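PDB 4P56: putative extracellular solute-binding protein from Bordetella bronchiseptica, which probably captures small organic acids in the periplasm for a TRAP transporter, and here holds mandelate in its binding pocket. Local coordinates for residues E28-S33 with L84-F89. Numbering follows the deposited sequence.
Sequences ELTLSS and LVDVTF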
ATOM      1  N   GLU A  28     -22.433  15.522  -3.505  1.00 22.32           N
ATOM      2  CA  GLU A  28     -21.288  15.627  -2.633  1.00 15.66           C
ATOM      3  C   GLU A  28     -21.011  14.231  -2.081  1.00 14.95           C
ATOM      4  O   GLU A  28     -21.853  13.635  -1.427  1.00 15.94           O
ATOM      5  CB  GLU A  28     -21.609  16.609  -1.507  1.00 23.27           C
ATOM      6  CG  GLU A  28     -20.414  17.050  -0.733  1.00 29.14           C
ATOM      7  CD  GLU A  28     -20.719  18.234   0.161  1.00 34.15           C
ATOM      8  OE1 GLU A  28     -21.790  18.245   0.796  1.00 31.51           O
ATOM      9  OE2 GLU A  28     -19.877  19.148   0.244  1.00 41.56           O
ATOM     10  N   LEU A  29     -19.842  13.700  -2.378  1.00 13.75           N
ATOM     11  CA  LEU A  29     -19.480  12.391  -1.918  1.00 13.08           C
ATOM     12  C   LEU A  29     -18.713  12.509  -0.611  1.00 13.22           C
ATOM     13  O   LEU A  29     -17.680  13.194  -0.545  1.00 15.34           O
ATOM     14  CB  LEU A  29     -18.632  11.716  -2.980  1.00 12.09           C
ATOM     15  CG  LEU A  29     -19.353  11.453  -4.311  1.00 11.98           C
ATOM     16  CD1 LEU A  29     -18.329  11.080  -5.402  1.00 11.17           C
ATOM     17  CD2 LEU A  29     -20.389  10.350  -4.159  1.00 12.09           C
ATOM     18  N   THR A  30     -19.163  11.838   0.428  1.00 13.46           N
ATOM     19  CA  THR A  30     -18.402  11.901   1.656  1.00 13.63           C
ATOM     20  C   THR A  30     -17.222  10.924   1.562  1.00 12.62           C
ATOM     21  O   THR A  30     -17.335   9.841   0.967  1.00 11.93           O
ATOM     22  CB  THR A  30     -19.260  11.586   2.890  1.00 14.36           C
ATOM     23  OG1 THR A  30     -19.924  10.319   2.730  1.00 13.97           O
ATOM     24  CG2 THR A  30     -20.312  12.684   3.090  1.00 15.56           C
ATOM     25  N   LEU A  31     -16.109  11.326   2.169  1.00 12.66           N
ATOM     26  CA  LEU A  31     -14.861  10.594   2.184  1.00 11.91           C
ATOM     27  C   LEU A  31     -14.393  10.431   3.632  1.00 12.28           C
ATOM     28  O   LEU A  31     -14.279  11.410   4.347  1.00 13.11           O
ATOM     29  CB  LEU A  31     -13.818  11.381   1.385  1.00 11.74           C
ATOM     30  CG  LEU A  31     -12.375  10.948   1.563  1.00 11.28           C
ATOM     31  CD1 LEU A  31     -12.129   9.543   1.009  1.00 10.35           C
ATOM     32  CD2 LEU A  31     -11.474  11.989   0.869  1.00 11.45           C
ATOM     33  N   SER A  32     -14.140   9.203   4.080  1.00 11.77           N
ATOM     34  CA  SER A  32     -13.521   9.002   5.385  1.00 12.08           C
ATOM     35  C   SER A  32     -12.076   8.561   5.209  1.00 11.47           C
ATOM     36  O   SER A  32     -11.786   7.721   4.369  1.00 10.66           O
ATOM     37  CB  SER A  32     -14.254   7.944   6.222  1.00 12.11           C
ATOM     38  OG  SER A  32     -13.710   7.850   7.536  1.00 12.54           O
ATOM     39  N   SER A  33     -11.189   9.125   6.020  1.00 12.38           N
ATOM     40  CA  SER A  33      -9.786   8.720   6.033  1.00 14.51           C
ATOM     41  C   SER A  33      -9.325   8.233   7.409  1.00 11.96           C
ATOM     42  O   SER A  33      -9.657   8.843   8.441  1.00 12.85           O
ATOM     43  CB  SER A  33      -8.926   9.908   5.645  1.00 14.64           C
ATOM     44  OG  SER A  33      -7.579   9.617   5.925  1.00 11.97           O
ATOM     45  N   LEU A  84     -22.387   4.095   4.880  1.00 11.59           N
ATOM     46  CA  LEU A  84     -22.044   5.039   5.946  1.00 11.66           C
ATOM     47  C   LEU A  84     -21.235   6.205   5.404  1.00 11.04           C
ATOM     48  O   LEU A  84     -21.392   7.366   5.845  1.00 12.11           O
ATOM     49  CB  LEU A  84     -21.264   4.321   7.059  1.00 11.70           C
ATOM     50  CG  LEU A  84     -20.772   5.175   8.237  1.00 11.91           C
ATOM     51  CD1 LEU A  84     -21.968   5.843   8.974  1.00 15.31           C
ATOM     52  CD2 LEU A  84     -19.972   4.286   9.147  1.00 13.90           C
ATOM     53  N   VAL A  85     -20.382   5.914   4.427  1.00 12.07           N
ATOM     54  CA  VAL A  85     -19.654   6.957   3.691  1.00 10.49           C
ATOM     55  C   VAL A  85     -19.592   6.540   2.250  1.00 12.52           C
ATOM     56  O   VAL A  85     -19.795   5.358   1.931  1.00 15.10           O
ATOM     57  CB  VAL A  85     -18.196   7.176   4.209  1.00 14.41           C
ATOM     58  CG1 VAL A  85     -18.225   7.629   5.666  1.00 24.49           C
ATOM     59  CG2 VAL A  85     -17.352   5.916   4.039  1.00 12.63           C
ATOM     60  N   ASP A  86     -19.306   7.491   1.360  1.00 11.32           N
ATOM     61  CA  ASP A  86     -19.393   7.223  -0.060  1.00  9.36           C
ATOM     62  C   ASP A  86     -18.076   6.683  -0.647  1.00  8.88           C
ATOM     63  O   ASP A  86     -18.115   5.828  -1.530  1.00 10.19           O
ATOM     64  CB  ASP A  86     -19.779   8.485  -0.830  1.00 11.09           C
ATOM     65  CG  ASP A  86     -21.215   8.928  -0.560  1.00 14.58           C
ATOM     66  OD1 ASP A  86     -22.123   8.066  -0.598  1.00 16.22           O
ATOM     67  OD2 ASP A  86     -21.425  10.135  -0.290  1.00 11.16           O
ATOM     68  N   VAL A  87     -16.948   7.190  -0.160  1.00  8.56           N
ATOM     69  CA  VAL A  87     -15.641   6.898  -0.730  1.00  8.22           C
ATOM     70  C   VAL A  87     -14.605   6.687   0.365  1.00  7.95           C
ATOM     71  O   VAL A  87     -14.626   7.352   1.394  1.00  9.43           O
ATOM     72  CB  VAL A  87     -15.171   8.070  -1.632  1.00  8.30           C
ATOM     73  CG1 VAL A  87     -13.758   7.850  -2.163  1.00  8.29           C
ATOM     74  CG2 VAL A  87     -16.201   8.287  -2.774  1.00 10.73           C
ATOM     75  N   THR A  88     -13.709   5.735   0.155  1.00  8.15           N
ATOM     76  CA  THR A  88     -12.564   5.637   1.024  1.00 11.90           C
ATOM     77  C   THR A  88     -11.414   4.923   0.341  1.00 10.76           C
ATOM     78  O   THR A  88     -11.527   4.536  -0.810  1.00  8.14           O
ATOM     79  CB  THR A  88     -12.896   4.891   2.331  1.00  8.70           C
ATOM     80  OG1 THR A  88     -11.887   5.192   3.281  1.00  9.40           O
ATOM     81  CG2 THR A  88     -12.935   3.405   2.096  1.00  8.11           C
ATOM     82  N   PHE A  89     -10.319   4.761   1.082  1.00  7.74           N
ATOM     83  CA  PHE A  89      -9.224   3.874   0.665  1.00  8.52           C
ATOM     84  C   PHE A  89      -9.028   2.781   1.705  1.00 10.89           C
ATOM     85  O   PHE A  89      -9.256   3.002   2.902  1.00  9.02           O
ATOM     86  CB  PHE A  89      -7.925   4.652   0.478  1.00  7.32           C
ATOM     87  CG  PHE A  89      -7.486   5.387   1.704  1.00  7.67           C
ATOM     88  CD1 PHE A  89      -8.050   6.604   2.047  1.00 10.40           C
ATOM     89  CD2 PHE A  89      -6.507   4.857   2.520  1.00 11.07           C
ATOM     90  CE1 PHE A  89      -7.655   7.291   3.200  1.00  9.38           C
ATOM     91  CE2 PHE A  89      -6.100   5.545   3.682  1.00 13.68           C
ATOM     92  CZ  PHE A  89      -6.658   6.752   4.005  1.00 11.55           C
TER
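The ring of Phe-89 presents its CE1-CZ edge to Ser-33, whose OG lies near the ring plane 3.6 Å from CZ. That hydroxyl spends its hydrogen bond on the carbonyl of Leu-35, so it meets the ring by packing, while Trp-34, a residue of the mandelate pocket, also meets the Phe-89 ring, the planes inclined at about 35°. The other flat group, the carboxylate of Asp-86, accepts the backbone N-H of Thr-30 with the anti lone pair of OD2, at 2.9 Å between N and OD2. This bond is nearly straight, at 162°. Asp-86 suits this place because its short side chain, with CG anti to its own carbonyl carbon, reaches back to that N-H. Thr-30 answers in kind: chi1 of 54° sets OG1 to receive Asp-86 N, so each side chain accepts the other residue's backbone N-H. Beyond them Leu-31 and Val-87 form a single parallel bridge, with Val-87 N giving to Thr-30 O at 2.9 Å. Ser-32 N gives to Val-87 O at a longer 3.3 Å. Leucine and valine fill the buried flank, Leu-31 CD1 lying 3.9 Å from Val-87 CG1. Where the bridge ends, Thr-88 OG1 donates to Ser-32 O at 2.8 Å, a buried side-chain bond continuing the link. Strand 28-31, also paired with 62-65, is thus tied to the edge of the antiparallel sheet containing 87-91, and side-chain groups lengthen a one-bridge pairing at both ends, Asp-86 and Thr-30 at the start and Thr-88 on the side of Phe-89, whose side chain is about 6 Å from the bound mandelate.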